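Local coordinates for AgaA (Rhizobium radiobacter, PDB 6HLX), which binds the opine agropinic acid in the periplasm as the solute-binding protein of an ABC transporter, probably delivering it for import, at residues Glu54-Asp58 and Ala59-Thr63; Leu417-Gly420 and Arg421-Asp425; Gln343-Leu346 and Ala347-Gly350. All blocks are in the same frame, centred on the assembly; numbering follows the deposited sequence.

Contact 1 (Glu54-Asp58 and Ala59-Thr63). With ZN (zinc ion), chain R.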
loop_
_atom_site.group_PDB
_atom_site.type_symbol
_atom_site.label_atom_id
_atom_site.label_comp_id
_atom_site.label_asym_id
_atom_site.label_seq_id
_atom_site.Cartn_x
_atom_site.Cartn_y
_atom_site.Cartn_z
ATOM N N GLU A 54 13.838 -3.620 -21.617
ATOM C CA GLU A 54 14.985 -4.519 -21.609
ATOM C C GLU A 54 15.729 -4.348 -20.296
ATOM O O GLU A 54 15.983 -3.218 -19.882
ATOM C CB GLU A 54 15.912 -4.207 -22.793
ATOM C CG GLU A 54 15.251 -4.427 -24.158
ATOM C CD GLU A 54 15.575 -3.386 -25.218
ATOM O OE1 GLU A 54 14.939 -3.442 -26.288
ATOM O OE2 GLU A 54 16.458 -2.525 -24.998
ATOM N N VAL A 55 16.046 -5.462 -19.633
ATOM C CA VAL A 55 16.761 -5.457 -18.354
ATOM C C VAL A 55 18.076 -6.193 -18.562
ATOM O O VAL A 55 18.064 -7.326 -19.057
ATOM C CB VAL A 55 15.924 -6.107 -17.218
ATOM C CG1 VAL A 55 16.689 -6.114 -15.885
ATOM C CG2 VAL A 55 14.559 -5.418 -17.064
ATOM N N SER A 56 19.199 -5.554 -18.189
ATOM C CA SER A 56 20.511 -6.175 -18.341
ATOM C C SER A 56 20.615 -7.461 -17.482
ATOM O O SER A 56 19.835 -7.622 -16.540
ATOM C CB SER A 56 21.618 -5.184 -18.002
ATOM O OG SER A 56 21.593 -4.845 -16.627
ATOM N N PRO A 57 21.516 -8.404 -17.827
ATOM C CA PRO A 57 21.578 -9.677 -17.071
ATOM C C PRO A 57 22.028 -9.555 -15.602
ATOM O O PRO A 57 21.880 -10.508 -14.855
ATOM C CB PRO A 57 22.526 -10.545 -17.908
ATOM C CG PRO A 57 23.374 -9.553 -18.648
ATOM C CD PRO A 57 22.458 -8.404 -18.965
ATOM N N ASP A 58 22.546 -8.392 -15.192
ATOM C CA ASP A 58 22.938 -8.123 -13.799
ATOM C C ASP A 58 21.900 -7.174 -13.127
ATOM O O ASP A 58 22.123 -6.736 -11.997
ATOM C CB ASP A 58 24.342 -7.515 -13.744
ATOM C CG ASP A 58 24.524 -6.196 -14.489
ATOM O OD1 ASP A 58 23.568 -5.739 -15.140
ATOM O OD2 ASP A 58 25.621 -5.628 -14.419
ATOM N N ALA A 59 20.802 -6.818 -13.842
ATOM C CA ALA A 59 19.719 -5.973 -13.333
ATOM C C ALA A 59 20.200 -4.585 -12.867
ATOM O O ALA A 59 19.718 -4.045 -11.866
ATOM C CB ALA A 59 18.947 -6.702 -12.230
ATOM N N LYS A 60 21.138 -3.998 -13.625
ATOM C CA LYS A 60 21.660 -2.656 -13.357
ATOM C C LYS A 60 21.297 -1.636 -14.441
ATOM O O LYS A 60 21.388 -0.432 -14.186
ATOM C CB LYS A 60 23.177 -2.697 -13.238
ATOM C CG LYS A 60 23.668 -3.009 -11.857
ATOM C CD LYS A 60 25.193 -3.062 -11.818
ATOM C CE LYS A 60 25.809 -1.707 -11.581
ATOM N NZ LYS A 60 27.255 -1.859 -11.273
ATOM N N GLU A 61 20.970 -2.102 -15.663
ATOM C CA GLU A 61 20.649 -1.216 -16.801
ATOM C C GLU A 61 19.284 -1.582 -17.353
ATOM O O GLU A 61 18.998 -2.771 -17.565
ATOM C CB GLU A 61 21.723 -1.312 -17.901
ATOM C CG GLU A 61 23.078 -0.786 -17.448
ATOM C CD GLU A 61 24.204 -1.018 -18.435
ATOM O OE1 GLU A 61 24.330 -0.211 -19.379
ATOM O OE2 GLU A 61 24.959 -2.003 -18.268
ATOM N N PHE A 62 18.441 -0.564 -17.586
ATOM C CA PHE A 62 17.054 -0.765 -18.015
ATOM C C PHE A 62 16.758 0.144 -19.195
ATOM O O PHE A 62 17.042 1.343 -19.122
ATOM C CB PHE A 62 16.104 -0.418 -16.841
ATOM C CG PHE A 62 16.275 -1.289 -15.605
ATOM C CD1 PHE A 62 17.372 -1.121 -14.755
ATOM C CD2 PHE A 62 15.339 -2.268 -15.289
ATOM C CE1 PHE A 62 17.574 -1.978 -13.669
ATOM C CE2 PHE A 62 15.533 -3.114 -14.189
ATOM C CZ PHE A 62 16.632 -2.942 -13.367
ATOM N N THR A 63 16.203 -0.404 -20.273
ATOM C CA THR A 63 15.813 0.433 -21.419
ATOM C C THR A 63 14.326 0.310 -21.579
ATOM O O THR A 63 13.822 -0.805 -21.662
ATOM C CB THR A 63 16.530 0.034 -22.720
ATOM O OG1 THR A 63 17.931 0.164 -22.530
ATOM C CG2 THR A 63 16.116 0.922 -23.911
HETATM ZN ZN ZN R . 16.051 -1.576 -26.824
HETATM O O HOH W 1 26.194 -3.366 -15.719
#
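The beta hairpin of strands 45-55 and 61-66, part of a five-stranded antiparallel sheet, turns over here, with S56 at the mouth of its loop and a zinc ion beside E54. E54 and T63 form an antiparallel hydrogen-bonded pair: E54 N gives to T63 O at 2.8 Å, and T63 N returns to E54 O. V55 and F62 are the next, non-hydrogen-bonded pair, their side chains side by side on one face of the sheet; V55 CG1 meets F62 CE2 obliquely at 3.6 Å. I128 of helix 127-131 packs on both.

Beyond this pair S56 N donates to E61 O, and a type I turn from S56 to A59 is closed by A59 N to S56 O. With chi1 at 67°, S56 OG is tucked between its own N and carbonyl carbon and faces into the loop. There it accepts from E61 N at 3.0 Å and K60 N at 3.2 Å, and gives its proton to D58 OD1 at 2.6 Å. A water bridges D58 OD2 and E61 OE2. The K60 chain slants across the D58 carboxylate, and K60 CD lies 3.7 Å from D58 OD2.

On the opposite face from V55 and F62, E54 runs alongside T63 and holds the zinc ion with both oxygens, OE2 at 2.1 Å; H65 NE2 is a further ligand. One serine hydroxyl thus uses its proton and accepts two amides to tie up the loop, while bidentate binding fixes the rotation of the E54 carboxylate and probably keeps it ionised.

Contact 2 (Leu417-Gly420 and Arg421-Asp425). With EDO (1,2-ethanediol), chain B.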
loop_
_atom_site.group_PDB
_atom_site.type_symbol
_atom_site.label_atom_id
_atom_site.label_comp_id
_atom_site.label_asym_id
_atom_site.label_seq_id
_atom_site.Cartn_x
_atom_site.Cartn_y
_atom_site.Cartn_z
ATOM N N LEU A 417 19.383 -7.791 2.556
ATOM C CA LEU A 417 18.415 -7.293 1.552
ATOM C C LEU A 417 19.117 -6.825 0.275
ATOM O O LEU A 417 18.610 -7.056 -0.823
ATOM C CB LEU A 417 17.550 -6.171 2.141
ATOM C CG LEU A 417 16.617 -6.612 3.295
ATOM C CD1 LEU A 417 16.070 -5.407 4.046
ATOM C CD2 LEU A 417 15.481 -7.551 2.805
ATOM N N ASP A 418 20.281 -6.183 0.410
ATOM C CA ASP A 418 21.055 -5.749 -0.759
ATOM C C ASP A 418 21.471 -6.965 -1.595
ATOM O O ASP A 418 21.317 -6.950 -2.821
ATOM C CB ASP A 418 22.279 -4.918 -0.332
ATOM C CG ASP A 418 21.919 -3.503 0.118
ATOM O OD1 ASP A 418 20.826 -3.026 -0.238
ATOM O OD2 ASP A 418 22.746 -2.872 0.804
ATOM N N LYS A 419 21.941 -8.036 -0.930
ATOM C CA LYS A 419 22.342 -9.259 -1.638
ATOM C C LYS A 419 21.133 -9.915 -2.309
ATOM O O LYS A 419 21.234 -10.362 -3.456
ATOM C CB LYS A 419 23.040 -10.251 -0.682
ATOM C CG LYS A 419 23.769 -11.365 -1.425
ATOM C CD LYS A 419 24.468 -12.335 -0.475
ATOM C CE LYS A 419 25.146 -13.466 -1.232
ATOM N NZ LYS A 419 25.745 -14.479 -0.303
ATOM N N GLY A 420 19.989 -9.926 -1.609
ATOM C CA GLY A 420 18.760 -10.520 -2.127
ATOM C C GLY A 420 18.288 -9.861 -3.408
ATOM O O GLY A 420 17.845 -10.542 -4.331
ATOM N N ARG A 421 18.379 -8.508 -3.466
ATOM C CA ARG A 421 17.948 -7.688 -4.608
ATOM C C ARG A 421 18.902 -7.779 -5.798
ATOM O O ARG A 421 18.508 -7.470 -6.914
ATOM C CB ARG A 421 17.938 -6.215 -4.165
ATOM C CG ARG A 421 16.732 -5.431 -4.609
ATOM C CD ARG A 421 16.873 -3.993 -4.099
ATOM N NE ARG A 421 16.835 -3.916 -2.632
ATOM C CZ ARG A 421 17.859 -3.549 -1.866
ATOM N NH1 ARG A 421 19.021 -3.205 -2.415
ATOM N NH2 ARG A 421 17.717 -3.480 -0.548
ATOM N N ALA A 422 20.166 -8.144 -5.552
ATOM C CA ALA A 422 21.215 -8.211 -6.574
ATOM C C ALA A 422 21.388 -9.605 -7.174
ATOM O O ALA A 422 22.073 -9.764 -8.187
ATOM C CB ALA A 422 22.539 -7.740 -5.980
ATOM N N THR A 423 20.792 -10.606 -6.535
ATOM C CA THR A 423 20.917 -12.000 -6.938
ATOM C C THR A 423 19.768 -12.336 -7.839
ATOM O O THR A 423 18.615 -12.160 -7.464
ATOM C CB THR A 423 21.008 -12.888 -5.682
ATOM O OG1 THR A 423 22.147 -12.475 -4.934
ATOM C CG2 THR A 423 21.132 -14.369 -6.023
ATOM N N VAL A 424 20.081 -12.781 -9.066
ATOM C CA VAL A 424 19.044 -13.076 -10.041
ATOM C C VAL A 424 18.465 -14.466 -9.794
ATOM O O VAL A 424 17.249 -14.588 -9.753
ATOM C CB VAL A 424 19.501 -12.839 -11.505
ATOM C CG1 VAL A 424 18.320 -12.982 -12.476
ATOM C CG2 VAL A 424 20.158 -11.455 -11.662
ATOM N N ASP A 425 19.321 -15.488 -9.595
ATOM C CA ASP A 425 18.906 -16.876 -9.344
ATOM C C ASP A 425 18.076 -17.050 -8.068
ATOM O O ASP A 425 18.614 -16.890 -6.969
ATOM C CB ASP A 425 20.134 -17.800 -9.325
ATOM C CG ASP A 425 19.856 -19.283 -9.139
ATOM O OD1 ASP A 425 18.668 -19.680 -9.184
ATOM O OD2 ASP A 425 20.826 -20.047 -8.948
HETATM C C1 EDO B . 23.017 -13.331 -10.236
HETATM O O1 EDO B . 23.902 -12.458 -9.583
HETATM C C2 EDO B . 23.051 -14.706 -9.558
HETATM O O2 EDO B . 22.122 -15.510 -10.221
#
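R421 and D418, one helical turn apart, form a salt bridge in which two guanidinium nitrogens converge on a single carboxylate oxygen: NH1 reaches D418 OD1 at 2.8 Å and NH2 reaches the same atom at 3.2 Å. The oxygen lies near the guanidinium plane, yet the carboxylate is turned 74° against it and is met on its anti side. Bending at chi3 (-65°) folds the arginine back along the helix, where L417 O sits 3.6 Å above the plane, over the centre of one guanidinium face. Second partners hold both groups: D387 bridges to R421 NE, S390 OG bonds to NH2, and Y394 OH bonds to D418 OD2.

K419 O gathers three donors: T423 OG1 at a short 2.7 Å and A422 N at 3.2 Å, from opposite faces of the carbonyl plane, and T423 N in a weak bond. In the backbone R421 N still gives to L417 O, but the bond from A422 N to D418 O is weak.

Farther out, D425 N donates to O2 of an ethanediol probably left from crystallisation, and V424 CG2 lies 3.7 Å from its C1. The T423 side chain touches R429 and I432 of helix 426-443, while L417 leans on L389 and Y393 of helix 388-393.

This is the C-terminal end of helix 411-422, where the i+4 bonds weaken, A422 N adds an i+3 bond to K419 O and a threonine hydroxyl donates to a carbonyl of the last turn; two residues later D425 serves as N-cap of helix 426-443, making a tight helix-to-helix connection.

Contact 3 (Gln343-Leu346 and Ala347-Gly350)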
loop_
_atom_site.group_PDB
_atom_site.type_symbol
_atom_site.label_atom_id
_atom_site.label_comp_id
_atom_site.label_asym_id
_atom_site.label_seq_id
_atom_site.Cartn_x
_atom_site.Cartn_y
_atom_site.Cartn_z
ATOM N N GLN A 343 -4.302 -2.046 23.615
ATOM C CA GLN A 343 -4.279 -1.290 24.863
ATOM C C GLN A 343 -4.605 -2.197 26.048
ATOM O O GLN A 343 -3.889 -2.162 27.046
ATOM C CB GLN A 343 -5.288 -0.133 24.782
ATOM C CG GLN A 343 -5.388 0.696 26.061
ATOM C CD GLN A 343 -6.507 1.688 25.957
ATOM O OE1 GLN A 343 -7.656 1.339 25.647
ATOM N NE2 GLN A 343 -6.195 2.943 26.219
ATOM N N SER A 344 -5.684 -2.998 25.948
ATOM C CA SER A 344 -6.075 -3.877 27.055
ATOM C C SER A 344 -5.090 -5.029 27.251
ATOM O O SER A 344 -4.771 -5.363 28.392
ATOM C CB SER A 344 -7.513 -4.362 26.910
ATOM O OG SER A 344 -7.723 -4.964 25.649
ATOM N N GLU A 345 -4.552 -5.581 26.145
ATOM C CA GLU A 345 -3.555 -6.660 26.229
ATOM C C GLU A 345 -2.260 -6.200 26.894
ATOM O O GLU A 345 -1.715 -6.921 27.727
ATOM C CB GLU A 345 -3.244 -7.249 24.841
ATOM C CG GLU A 345 -4.383 -8.044 24.217
ATOM C CD GLU A 345 -4.745 -9.285 25.001
ATOM O OE1 GLU A 345 -5.744 -9.244 25.754
ATOM O OE2 GLU A 345 -4.002 -10.285 24.896
ATOM N N LEU A 346 -1.766 -5.009 26.533
ATOM C CA LEU A 346 -0.496 -4.508 27.064
ATOM C C LEU A 346 -0.585 -4.013 28.498
ATOM O O LEU A 346 0.423 -4.059 29.210
ATOM C CB LEU A 346 0.127 -3.458 26.148
ATOM C CG LEU A 346 0.532 -3.952 24.742
ATOM C CD1 LEU A 346 1.290 -2.863 23.999
ATOM C CD2 LEU A 346 1.372 -5.263 24.799
ATOM N N ALA A 347 -1.793 -3.596 28.952
ATOM C CA ALA A 347 -1.998 -3.207 30.361
ATOM C C ALA A 347 -1.619 -4.361 31.311
ATOM O O ALA A 347 -1.159 -4.107 32.429
ATOM C CB ALA A 347 -3.449 -2.817 30.604
ATOM N N LYS A 348 -1.796 -5.618 30.846
ATOM C CA LYS A 348 -1.538 -6.837 31.620
ATOM C C LYS A 348 -0.062 -7.028 31.925
ATOM O O LYS A 348 0.269 -7.759 32.861
ATOM C CB LYS A 348 -2.117 -8.077 30.903
ATOM C CG LYS A 348 -3.633 -8.039 30.783
ATOM C CD LYS A 348 -4.179 -9.258 30.066
ATOM C CE LYS A 348 -5.667 -9.130 29.847
ATOM N NZ LYS A 348 -6.159 -10.082 28.818
ATOM N N ILE A 349 0.822 -6.354 31.159
ATOM C CA ILE A 349 2.272 -6.442 31.352
ATOM C C ILE A 349 2.858 -5.096 31.844
ATOM O O ILE A 349 4.083 -4.931 31.889
ATOM C CB ILE A 349 3.022 -7.040 30.126
ATOM C CG1 ILE A 349 2.983 -6.102 28.881
ATOM C CG2 ILE A 349 2.506 -8.455 29.805
ATOM C CD1 ILE A 349 4.032 -6.423 27.853
ATOM N N GLY A 350 1.979 -4.178 32.246
ATOM C CA GLY A 350 2.367 -2.889 32.811
ATOM C C GLY A 350 2.696 -1.798 31.819
ATOM O O GLY A 350 3.287 -0.783 32.193
HETATM O O HOH W 2 -3.454 -11.138 27.364
#
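E345 and K348 make the ionic part of this helix end: K348 NZ donates to E345 OE1 at 3.2 Å, on the syn side but 33° out of the carboxylate plane. The two chains run side by side; K348 is extended, whereas E345 bends at chi2 (-64°), which brings its carboxylate round to the lysine. A water gives to E345 OE2 at 2.7 Å and accepts from K348 NZ, closing a second path between the charges. E345 OE2 also accepts from D266 N, so both carboxylate oxygens are engaged.

Among backbone bonds, A347 N gives to Q343 O at 3.2 Å in the last i+4 step, K348 N makes a weak bond to E345 O, and I349 N gives to L346 O at 3.0 Å.

The apolar part is a loose touch of L346 CD2 and I349 CD1 at 4.2 Å. Both side chains pack on A264 of helix 255-264, and I349 also on L313 of helix 306-315.

G350, with positive phi, is the C' residue of a Schellman motif: G350 N bonds to A347 O and I351 N to L346 O, ending helix 333-347 and sending the chain into strand 351-356.

Overall arrangement
Contacts 1 and 2 are neighbours, their centres 14 Å apart, although more than 350 residues separate them in sequence. The hairpin loop meets the connection after helix 411-422, with P57 O 3.7 Å from V424 CG2, and S124 and V125 touch or bond to both regions. Contact 3 is remote, its centre 51 Å from contact 1, across the chain's centre, and 40 Å from contact 2. Zinc sites recur at the two ends: contact 1 binds zinc through E54, whereas E345 of contact 3 belongs to a zinc site but binds no metal here, although a zinc ion lies about 4 Å from its side chain. None of the three includes the bound agropinic acid.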